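Local structure of Tetur07g02040 (Tetranychus urticae, 6BDJ) at residues Cys34-Pro44 and Ala225-Trp236; Val85-Tyr96 and Phe133-Tyr141. The protein probably cleaves catechol-type aromatic rings between their two hydroxyl-bearing carbons, as an iron(III)-dependent intradiol dioxygenase linked to detoxification in a plant-feeding spider mite. All blocks are in the same frame, centred on the assembly; numbering follows the deposited sequence. Where two conformers were deposited one is given.

Contact 1: Cys34-Pro44 and Ala225-Trp236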
loop_
_atom_site.group_PDB
_atom_site.type_symbol
_atom_site.label_atom_id
_atom_site.label_comp_id
_atom_site.label_asym_id
_atom_site.label_seq_id
_atom_site.Cartn_x
_atom_site.Cartn_y
_atom_site.Cartn_z
ATOM N N CYS A 34 5.340 -17.280 -8.406
ATOM C CA CYS A 34 6.058 -17.864 -7.221
ATOM C C CYS A 34 7.578 -17.587 -7.258
ATOM O O CYS A 34 8.443 -18.472 -7.401
ATOM C CB CYS A 34 5.718 -19.354 -7.045
ATOM S SG CYS A 34 6.065 -19.969 -5.382
ATOM N N SER A 35 7.875 -16.303 -7.147
ATOM C CA SER A 35 9.188 -15.836 -6.756
ATOM C C SER A 35 8.980 -14.808 -5.647
ATOM O O SER A 35 7.970 -14.078 -5.632
ATOM C CB SER A 35 9.950 -15.235 -7.936
ATOM O OG SER A 35 9.232 -14.172 -8.534
ATOM N N LEU A 36 9.919 -14.793 -4.709
ATOM C CA LEU A 36 9.820 -13.980 -3.527
ATOM C C LEU A 36 9.604 -12.517 -3.897
ATOM O O LEU A 36 10.435 -11.907 -4.569
ATOM C CB LEU A 36 11.073 -14.149 -2.687
ATOM C CG LEU A 36 11.170 -13.343 -1.389
ATOM C CD1 LEU A 36 10.081 -13.762 -0.398
ATOM C CD2 LEU A 36 12.581 -13.508 -0.830
ATOM N N SER A 37 8.465 -11.971 -3.479
ATOM C CA SER A 37 8.187 -10.560 -3.711
ATOM C C SER A 37 9.231 -9.695 -3.016
ATOM O O SER A 37 9.788 -10.081 -1.992
ATOM C CB SER A 37 6.789 -10.197 -3.268
ATOM O OG SER A 37 5.859 -10.745 -4.185
ATOM N N PRO A 38 9.543 -8.543 -3.603
ATOM C CA PRO A 38 10.497 -7.682 -2.949
ATOM C C PRO A 38 9.859 -6.966 -1.754
ATOM O O PRO A 38 8.650 -6.757 -1.725
ATOM C CB PRO A 38 10.809 -6.663 -4.032
ATOM C CG PRO A 38 9.498 -6.513 -4.746
ATOM C CD PRO A 38 8.980 -7.924 -4.822
ATOM N N GLU A 39 10.704 -6.623 -0.793
ATOM C CA GLU A 39 10.350 -5.779 0.310
ATOM C C GLU A 39 10.803 -4.356 0.043
ATOM O O GLU A 39 11.769 -4.107 -0.706
ATOM C CB GLU A 39 11.045 -6.253 1.574
ATOM C CG GLU A 39 10.548 -7.573 2.129
ATOM C CD GLU A 39 10.801 -7.673 3.624
ATOM O OE1 GLU A 39 9.952 -7.187 4.436
ATOM O OE2 GLU A 39 11.856 -8.229 3.970
ATOM N N VAL A 40 10.140 -3.405 0.693
ATOM C CA VAL A 40 10.444 -1.978 0.506
ATOM C C VAL A 40 10.241 -1.347 1.871
ATOM O O VAL A 40 9.344 -1.767 2.626
ATOM C CB VAL A 40 9.459 -1.314 -0.489
ATOM C CG1 VAL A 40 9.886 0.117 -0.769
ATOM C CG2 VAL A 40 9.401 -2.071 -1.809
ATOM N N GLY A 41 11.018 -0.308 2.163
ATOM C CA GLY A 41 10.973 0.350 3.472
ATOM C C GLY A 41 9.549 0.812 3.844
ATOM O O GLY A 41 8.759 1.200 2.994
ATOM N N GLU A 42 9.246 0.738 5.126
ATOM C CA GLU A 42 7.928 1.083 5.658
ATOM C C GLU A 42 7.582 2.552 5.486
ATOM O O GLU A 42 6.398 2.922 5.385
ATOM C CB GLU A 42 7.929 0.775 7.145
ATOM C CG GLU A 42 6.593 0.891 7.824
ATOM C CD GLU A 42 6.666 0.295 9.208
ATOM O OE1 GLU A 42 7.092 1.015 10.161
ATOM O OE2 GLU A 42 6.318 -0.908 9.324
ATOM N N GLY A 43 8.620 3.381 5.502
ATOM C CA GLY A 43 8.461 4.811 5.689
ATOM C C GLY A 43 7.966 5.125 7.091
ATOM O O GLY A 43 7.824 4.224 7.916
ATOM N N PRO A 44 7.691 6.403 7.362
ATOM C CA PRO A 44 7.409 6.879 8.715
ATOM C C PRO A 44 5.971 6.844 9.194
ATOM O O PRO A 44 5.722 7.192 10.343
ATOM C CB PRO A 44 7.881 8.347 8.670
ATOM C CG PRO A 44 8.078 8.694 7.219
ATOM C CD PRO A 44 7.693 7.507 6.393
ATOM N N ALA A 225 4.196 -13.271 -3.252
ATOM C CA ALA A 225 4.808 -14.436 -2.628
ATOM C C ALA A 225 5.673 -13.930 -1.488
ATOM O O ALA A 225 6.608 -13.165 -1.708
ATOM C CB ALA A 225 5.655 -15.193 -3.631
ATOM N N ILE A 226 5.359 -14.346 -0.273
ATOM C CA ILE A 226 6.113 -13.917 0.903
ATOM C C ILE A 226 6.642 -15.122 1.688
ATOM O O ILE A 226 6.420 -16.258 1.313
ATOM C CB ILE A 226 5.251 -12.998 1.806
ATOM C CG1 ILE A 226 3.993 -13.717 2.303
ATOM C CG2 ILE A 226 4.855 -11.724 1.069
ATOM C CD1 ILE A 226 3.606 -13.209 3.667
ATOM N N ASN A 227 7.367 -14.841 2.757
ATOM C CA ASN A 227 7.948 -15.841 3.613
ATOM C C ASN A 227 7.427 -15.655 5.025
ATOM O O ASN A 227 7.868 -14.747 5.717
ATOM C CB ASN A 227 9.474 -15.686 3.583
ATOM C CG ASN A 227 10.183 -16.831 4.284
ATOM O OD1 ASN A 227 9.549 -17.732 4.842
ATOM N ND2 ASN A 227 11.491 -16.790 4.282
ATOM N N PRO A 228 6.481 -16.514 5.473
ATOM C CA PRO A 228 5.884 -16.323 6.818
ATOM C C PRO A 228 6.833 -16.522 8.005
ATOM O O PRO A 228 6.498 -16.084 9.113
ATOM C CB PRO A 228 4.741 -17.351 6.867
ATOM C CG PRO A 228 5.019 -18.315 5.792
ATOM C CD PRO A 228 5.829 -17.611 4.743
ATOM N N LEU A 229 7.979 -17.168 7.781
ATOM C CA LEU A 229 9.000 -17.316 8.818
ATOM C C LEU A 229 9.911 -16.094 8.870
ATOM O O LEU A 229 10.558 -15.854 9.892
ATOM C CB LEU A 229 9.850 -18.575 8.588
ATOM N N HIS A 230 9.982 -15.340 7.773
ATOM C CA HIS A 230 10.871 -14.181 7.700
ATOM C C HIS A 230 10.422 -13.169 8.722
ATOM O O HIS A 230 9.240 -12.928 8.848
ATOM C CB HIS A 230 10.880 -13.549 6.310
ATOM C CG HIS A 230 11.920 -12.466 6.152
ATOM N ND1 HIS A 230 13.269 -12.712 6.284
ATOM C CD2 HIS A 230 11.802 -11.142 5.886
ATOM C CE1 HIS A 230 13.939 -11.589 6.109
ATOM N NE2 HIS A 230 13.073 -10.620 5.866
ATOM N N ARG A 231 11.361 -12.639 9.493
ATOM C CA ARG A 231 11.114 -11.434 10.273
ATOM C C ARG A 231 11.706 -10.281 9.483
ATOM O O ARG A 231 12.932 -10.220 9.295
ATOM C CB ARG A 231 11.776 -11.513 11.637
ATOM C CG ARG A 231 11.140 -12.495 12.613
ATOM C CD ARG A 231 11.646 -12.274 14.036
ATOM N NE ARG A 231 13.111 -12.104 14.081
ATOM C CZ ARG A 231 14.014 -12.994 14.495
ATOM N NH1 ARG A 231 15.309 -12.669 14.444
ATOM N NH2 ARG A 231 13.657 -14.191 14.967
ATOM N N SER A 232 10.841 -9.385 9.003
ATOM C CA SER A 232 11.279 -8.188 8.277
ATOM C C SER A 232 12.066 -7.287 9.232
ATOM O O SER A 232 11.848 -7.320 10.432
ATOM C CB SER A 232 10.069 -7.432 7.701
ATOM O OG SER A 232 10.480 -6.321 6.904
ATOM N N ASN A 233 13.001 -6.513 8.707
ATOM C CA ASN A 233 13.695 -5.481 9.494
ATOM C C ASN A 233 13.436 -4.102 8.874
ATOM O O ASN A 233 14.185 -3.142 9.116
ATOM C CB ASN A 233 15.214 -5.785 9.644
ATOM C CG ASN A 233 15.980 -5.721 8.326
ATOM O OD1 ASN A 233 15.402 -5.667 7.235
ATOM N ND2 ASN A 233 17.299 -5.744 8.428
ATOM N N LEU A 234 12.363 -3.998 8.093
ATOM C CA LEU A 234 12.097 -2.779 7.323
ATOM C C LEU A 234 11.108 -1.829 7.977
ATOM O O LEU A 234 10.725 -0.808 7.382
ATOM C CB LEU A 234 11.680 -3.143 5.896
ATOM C CG LEU A 234 12.913 -3.649 5.126
ATOM C CD1 LEU A 234 12.509 -4.338 3.844
ATOM C CD2 LEU A 234 13.869 -2.525 4.760
ATOM N N MET A 235 10.726 -2.145 9.219
ATOM C CA MET A 235 9.872 -1.288 10.013
ATOM C C MET A 235 10.671 -0.020 10.332
ATOM O O MET A 235 11.891 -0.074 10.403
ATOM C CB MET A 235 9.314 -1.977 11.279
ATOM C CG MET A 235 10.286 -2.786 12.134
ATOM S SD MET A 235 10.659 -4.509 11.675
ATOM C CE MET A 235 9.422 -4.995 10.484
ATOM N N TRP A 236 9.983 1.113 10.483
ATOM C CA TRP A 236 10.627 2.403 10.710
ATOM C C TRP A 236 11.456 2.471 11.983
ATOM O O TRP A 236 12.503 3.116 11.978
ATOM C CB TRP A 236 9.580 3.509 10.698
ATOM C CG TRP A 236 10.135 4.879 10.763
ATOM C CD1 TRP A 236 10.181 5.670 11.854
ATOM C CD2 TRP A 236 10.794 5.601 9.709
ATOM N NE1 TRP A 236 10.783 6.874 11.554
ATOM C CE2 TRP A 236 11.198 6.841 10.248
ATOM C CE3 TRP A 236 11.064 5.323 8.363
ATOM C CZ2 TRP A 236 11.840 7.825 9.479
ATOM C CZ3 TRP A 236 11.707 6.296 7.590
ATOM C CH2 TRP A 236 12.091 7.537 8.156
HETATM O O HOH W 1 13.519 -7.707 5.927
#
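E39 and E42 reach from 34-44 to 225-236 by different first torsions: E39 holds CG anti to its carbonyl carbon (chi1 -70°), E42 anti to its own N (chi1 -172°), and both chains continue extended. E39 OE1 thus comes within 2.7 Å of S232 OG, which donates to its syn side. The same hydroxyl accepts from L234 N in an ST turn, so serine serves here as both donor and acceptor. OE1 also takes I161 N, while OE2 accepts from a water lying in plane at the edge of the H230 ring, its O 2.9 Å from NE2. L234 CD1 is pressed close to E39 CB, 3.3 Å away, its apolar branch covering the glutamate's aliphatic part. Further on, E42 N binds L234 O at 3.1 Å, and E42 OE1 receives W236 N from above the carboxylate plane, 2.9 Å away and almost straight (174°); OE2 turns to R151 in a salt bridge. W236 offers a broad face to P44 CA, 4.0 Å from the centroid of the five-membered ring, a CH-pi contact. At the far end S37 binds both polar backbone atoms of A225, its N donating to O (2.8 Å) and its OG accepting from N. The irregular 34-44 segment and the loop after strand 218-226 are thereby joined beside strands 218-226 and 157-166 of the dioxygenase beta sheet, leading to the iron site.

Contact 2: Val85-Tyr96 and Phe133-Tyr141. With FE (Fe (III) ion), chain C.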
loop_
_atom_site.group_PDB
_atom_site.type_symbol
_atom_site.label_atom_id
_atom_site.label_comp_id
_atom_site.label_asym_id
_atom_site.label_seq_id
_atom_site.Cartn_x
_atom_site.Cartn_y
_atom_site.Cartn_z
ATOM N N VAL A 85 -3.174 -8.387 6.712
ATOM C CA VAL A 85 -2.598 -7.431 5.752
ATOM C C VAL A 85 -3.054 -6.035 6.113
ATOM O O VAL A 85 -4.254 -5.780 6.156
ATOM C CB VAL A 85 -3.084 -7.699 4.337
ATOM C CG1 VAL A 85 -2.450 -6.712 3.358
ATOM C CG2 VAL A 85 -2.793 -9.143 3.947
ATOM N N TYR A 86 -2.090 -5.159 6.363
ATOM C CA TYR A 86 -2.341 -3.757 6.526
ATOM C C TYR A 86 -1.999 -2.983 5.271
ATOM O O TYR A 86 -0.956 -3.201 4.681
ATOM C CB TYR A 86 -1.452 -3.188 7.612
ATOM C CG TYR A 86 -1.590 -3.770 8.990
ATOM C CD1 TYR A 86 -1.064 -5.030 9.280
ATOM C CD2 TYR A 86 -2.208 -3.060 10.030
ATOM C CE1 TYR A 86 -1.144 -5.572 10.548
ATOM C CE2 TYR A 86 -2.301 -3.606 11.314
ATOM C CZ TYR A 86 -1.751 -4.864 11.559
ATOM O OH TYR A 86 -1.772 -5.443 12.808
ATOM N N ILE A 87 -2.841 -2.043 4.873
ATOM C CA ILE A 87 -2.430 -1.019 3.917
ATOM C C ILE A 87 -2.629 0.361 4.485
ATOM O O ILE A 87 -3.432 0.576 5.392
ATOM C CB ILE A 87 -3.121 -1.158 2.552
ATOM C CG1 ILE A 87 -4.641 -0.994 2.655
ATOM C CG2 ILE A 87 -2.841 -2.547 1.978
ATOM C CD1 ILE A 87 -5.276 -0.880 1.279
ATOM N N TRP A 88 -1.831 1.285 3.974
ATOM C CA TRP A 88 -2.001 2.689 4.249
ATOM C C TRP A 88 -1.437 3.489 3.109
ATOM O O TRP A 88 -0.500 3.064 2.404
ATOM C CB TRP A 88 -1.399 3.120 5.603
ATOM C CG TRP A 88 0.149 3.059 5.721
ATOM C CD1 TRP A 88 1.033 4.119 5.828
ATOM C CD2 TRP A 88 0.942 1.883 5.831
ATOM N NE1 TRP A 88 2.316 3.661 5.984
ATOM C CE2 TRP A 88 2.300 2.295 5.972
ATOM C CE3 TRP A 88 0.655 0.520 5.794
ATOM C CZ2 TRP A 88 3.356 1.380 6.091
ATOM C CZ3 TRP A 88 1.709 -0.387 5.923
ATOM C CH2 TRP A 88 3.036 0.050 6.069
ATOM N N GLN A 89 -2.055 4.643 2.892
ATOM C CA GLN A 89 -1.752 5.448 1.719
ATOM C C GLN A 89 -2.167 6.902 1.979
ATOM O O GLN A 89 -3.014 7.181 2.818
ATOM C CB GLN A 89 -2.496 4.896 0.515
ATOM C CG GLN A 89 -4.000 5.097 0.594
ATOM C CD GLN A 89 -4.763 4.515 -0.575
ATOM O OE1 GLN A 89 -4.936 3.310 -0.679
ATOM N NE2 GLN A 89 -5.272 5.382 -1.429
ATOM N N PRO A 90 -1.607 7.832 1.221
ATOM C CA PRO A 90 -2.085 9.214 1.357
ATOM C C PRO A 90 -3.324 9.513 0.546
ATOM O O PRO A 90 -3.579 8.850 -0.471
ATOM C CB PRO A 90 -0.929 10.020 0.812
ATOM C CG PRO A 90 -0.283 9.135 -0.195
ATOM C CD PRO A 90 -0.576 7.714 0.173
ATOM N N ASP A 91 -4.071 10.534 0.961
ATOM C CA ASP A 91 -5.204 11.019 0.162
ATOM C C ASP A 91 -4.743 11.732 -1.110
ATOM O O ASP A 91 -3.539 11.889 -1.334
ATOM C CB ASP A 91 -6.192 11.849 1.018
ATOM C CG ASP A 91 -5.776 13.288 1.248
ATOM O OD1 ASP A 91 -4.792 13.781 0.681
ATOM O OD2 ASP A 91 -6.493 13.962 1.995
ATOM N N TYR A 92 -5.685 12.179 -1.938
ATOM C CA TYR A 92 -5.359 12.792 -3.220
ATOM C C TYR A 92 -4.347 13.931 -3.170
ATOM O O TYR A 92 -3.611 14.102 -4.121
ATOM C CB TYR A 92 -6.624 13.265 -3.951
ATOM C CG TYR A 92 -7.103 14.620 -3.531
ATOM C CD1 TYR A 92 -6.601 15.783 -4.141
ATOM C CD2 TYR A 92 -8.025 14.755 -2.493
ATOM C CE1 TYR A 92 -7.035 17.027 -3.754
ATOM C CE2 TYR A 92 -8.473 16.013 -2.102
ATOM C CZ TYR A 92 -7.965 17.136 -2.738
ATOM O OH TYR A 92 -8.377 18.364 -2.335
ATOM N N SER A 93 -4.302 14.699 -2.084
ATOM C CA SER A 93 -3.335 15.794 -1.957
ATOM C C SER A 93 -2.076 15.424 -1.177
ATOM O O SER A 93 -1.292 16.281 -0.807
ATOM C CB SER A 93 -4.032 16.958 -1.268
ATOM O OG SER A 93 -4.324 16.611 0.059
ATOM N N GLY A 94 -1.896 14.133 -0.909
ATOM C CA GLY A 94 -0.701 13.614 -0.267
ATOM C C GLY A 94 -0.626 13.588 1.241
ATOM O O GLY A 94 0.487 13.520 1.782
ATOM N N ILE A 95 -1.783 13.654 1.910
ATOM C CA ILE A 95 -1.844 13.669 3.365
ATOM C C ILE A 95 -2.099 12.257 3.904
ATOM O O ILE A 95 -2.919 11.523 3.361
ATOM C CB ILE A 95 -2.984 14.590 3.844
ATOM C CG1 ILE A 95 -2.756 16.044 3.408
ATOM C CG2 ILE A 95 -3.127 14.547 5.352
ATOM C CD1 ILE A 95 -1.395 16.647 3.753
ATOM N N TYR A 96 -1.362 11.896 4.948
ATOM C CA TYR A 96 -1.567 10.658 5.667
ATOM C C TYR A 96 -2.356 10.954 6.931
ATOM O O TYR A 96 -2.004 11.857 7.687
ATOM C CB TYR A 96 -0.241 10.048 6.082
ATOM C CG TYR A 96 0.475 9.343 4.955
ATOM C CD1 TYR A 96 0.215 8.028 4.681
ATOM C CD2 TYR A 96 1.390 10.018 4.158
ATOM C CE1 TYR A 96 0.878 7.357 3.658
ATOM C CE2 TYR A 96 2.068 9.366 3.128
ATOM C CZ TYR A 96 1.813 8.025 2.885
ATOM O OH TYR A 96 2.444 7.396 1.853
ATOM N N PHE A 133 -9.481 -4.615 -0.589
ATOM C CA PHE A 133 -9.750 -3.336 0.029
ATOM C C PHE A 133 -10.465 -2.431 -0.973
ATOM O O PHE A 133 -10.152 -2.443 -2.154
ATOM C CB PHE A 133 -8.446 -2.666 0.427
ATOM C CG PHE A 133 -7.714 -3.348 1.530
ATOM C CD1 PHE A 133 -7.996 -3.048 2.835
ATOM C CD2 PHE A 133 -6.686 -4.233 1.254
ATOM C CE1 PHE A 133 -7.301 -3.650 3.862
ATOM C CE2 PHE A 133 -5.981 -4.850 2.275
ATOM C CZ PHE A 133 -6.295 -4.563 3.582
ATOM N N GLU A 134 -11.398 -1.629 -0.479
ATOM C CA GLU A 134 -12.059 -0.588 -1.276
ATOM C C GLU A 134 -11.413 0.708 -0.867
ATOM O O GLU A 134 -11.588 1.157 0.261
ATOM C CB GLU A 134 -13.562 -0.546 -1.003
ATOM C CG GLU A 134 -14.247 -1.872 -1.307
ATOM C CD GLU A 134 -15.760 -1.820 -1.156
ATOM O OE1 GLU A 134 -16.282 -0.942 -0.444
ATOM O OE2 GLU A 134 -16.431 -2.643 -1.802
ATOM N N THR A 135 -10.624 1.272 -1.771
ATOM C CA THR A 135 -9.827 2.432 -1.464
ATOM C C THR A 135 -9.938 3.427 -2.583
ATOM O O THR A 135 -10.896 3.401 -3.353
ATOM C CB THR A 135 -8.375 2.038 -1.132
ATOM O OG1 THR A 135 -7.651 3.187 -0.698
ATOM C CG2 THR A 135 -7.660 1.368 -2.285
ATOM N N LEU A 136 -9.016 4.377 -2.624
ATOM C CA LEU A 136 -8.950 5.320 -3.720
ATOM C C LEU A 136 -7.585 5.193 -4.361
ATOM O O LEU A 136 -6.627 4.767 -3.718
ATOM C CB LEU A 136 -9.136 6.743 -3.193
ATOM C CG LEU A 136 -10.429 7.070 -2.422
ATOM C CD1 LEU A 136 -10.337 8.498 -1.905
ATOM C CD2 LEU A 136 -11.677 6.887 -3.279
ATOM N N PHE A 137 -7.480 5.605 -5.613
ATOM C CA PHE A 137 -6.167 5.819 -6.184
ATOM C C PHE A 137 -5.411 6.853 -5.300
ATOM O O PHE A 137 -5.958 7.898 -4.972
ATOM C CB PHE A 137 -6.261 6.256 -7.638
ATOM C CG PHE A 137 -4.942 6.218 -8.338
ATOM C CD1 PHE A 137 -4.066 7.285 -8.224
ATOM C CD2 PHE A 137 -4.547 5.100 -9.066
ATOM C CE1 PHE A 137 -2.822 7.256 -8.831
ATOM C CE2 PHE A 137 -3.298 5.056 -9.672
ATOM C CZ PHE A 137 -2.429 6.128 -9.542
ATOM N N PRO A 138 -4.170 6.534 -4.877
ATOM C CA PRO A 138 -3.453 7.383 -3.939
ATOM C C PRO A 138 -2.971 8.661 -4.576
ATOM O O PRO A 138 -2.668 8.681 -5.775
ATOM C CB PRO A 138 -2.268 6.523 -3.516
ATOM C CG PRO A 138 -1.980 5.709 -4.715
ATOM C CD PRO A 138 -3.362 5.369 -5.254
ATOM N N GLY A 139 -2.909 9.723 -3.783
ATOM C CA GLY A 139 -2.165 10.914 -4.170
ATOM C C GLY A 139 -0.699 10.622 -3.896
ATOM O O GLY A 139 -0.286 9.466 -3.764
ATOM N N HIS A 140 0.109 11.655 -3.814
ATOM C CA HIS A 140 1.482 11.440 -3.446
ATOM C C HIS A 140 2.073 12.657 -2.884
ATOM O O HIS A 140 1.650 13.795 -3.139
ATOM C CB HIS A 140 2.345 11.073 -4.664
ATOM C CG HIS A 140 2.190 12.008 -5.825
ATOM N ND1 HIS A 140 2.991 13.112 -6.009
ATOM C CD2 HIS A 140 1.301 12.009 -6.845
ATOM C CE1 HIS A 140 2.603 13.750 -7.099
ATOM N NE2 HIS A 140 1.586 13.095 -7.629
ATOM N N TYR A 141 3.227 12.430 -2.269
ATOM C CA TYR A 141 4.053 13.443 -1.693
ATOM C C TYR A 141 4.919 14.077 -2.765
ATOM O O TYR A 141 4.892 13.657 -3.928
ATOM C CB TYR A 141 4.980 12.723 -0.713
ATOM C CG TYR A 141 4.649 12.955 0.721
ATOM C CD1 TYR A 141 3.412 12.626 1.214
ATOM C CD2 TYR A 141 5.573 13.504 1.587
ATOM C CE1 TYR A 141 3.098 12.821 2.538
ATOM C CE2 TYR A 141 5.265 13.715 2.913
ATOM C CZ TYR A 141 4.017 13.372 3.380
ATOM O OH TYR A 141 3.659 13.567 4.698
HETATM FE FE FE C . 4.302 6.834 1.802
HETATM O O HOH W 2 5.414 7.096 3.643
#
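I87 and F133 form the tightly packed end of the contact, where strands 84-88 and 130-136 turn side chains toward each other. The CG1-CD1 arm of I87 lies over one face of the F133 ring, CD1 3.7 Å from its centroid, an apolar pair suited to a buried place; V85 O lies at the ring edge, 3.5 Å from CZ. With CG between the backbone N and carbonyl carbon (chi1 69°) and the chain extended beyond, Q89 reaches across and spends both ends of its amide. NE2 donates to L136 O at 2.7 Å, nearly straight (168°) and in the amide plane; OE1 accepts from T135 OG1, also at 2.7 Å, the hydroxyl lying above the carbonyl plane. The two bonds fix the amide's rotation. Beyond P138 the backbones close up: G139 CA approaches D91 O at 3.3 Å, a distance that the absence of a side chain permits, although the bonds from G139 N to P90 O and D91 O are weak. Toward solvent the fit is looser: Y92, H140 and Y141 are partly exposed, and the Y141 ring, less certain because two conformers were modelled, meets Y96 obliquely. Y96 OH binds iron(III) at 1.9 Å beside H147, H149 and a water; Y141, an iron ligand seen in a structure of this protein, is not bound in this model. This is consistent with intradiol dioxygenases, where one tyrosine ligand stays while the other can leave to admit substrate.

Contact 2 belongs to the core, about 7 Å from the chain centre (centre to centre), whereas contact 1 is only partly buried and lies nearer the surface. Both draw on the same mixed sheet: strand 218-226 feeds contact 1, and strands 84-88 and 130-136 feed contact 2, which is nested in the loop that contact 1 closes. They touch where E42 O packs against W88 CZ2, 3.5 Å apart, and both approach the iron, contact 2 through a metal ligand and contact 1 through neighbouring loop residues. Carboxylates and a bridging water carry much of the cross-linking in contact 1; across contact 2, apolar packing and one neutral amide join the segments in the buried interior, beside that ligand.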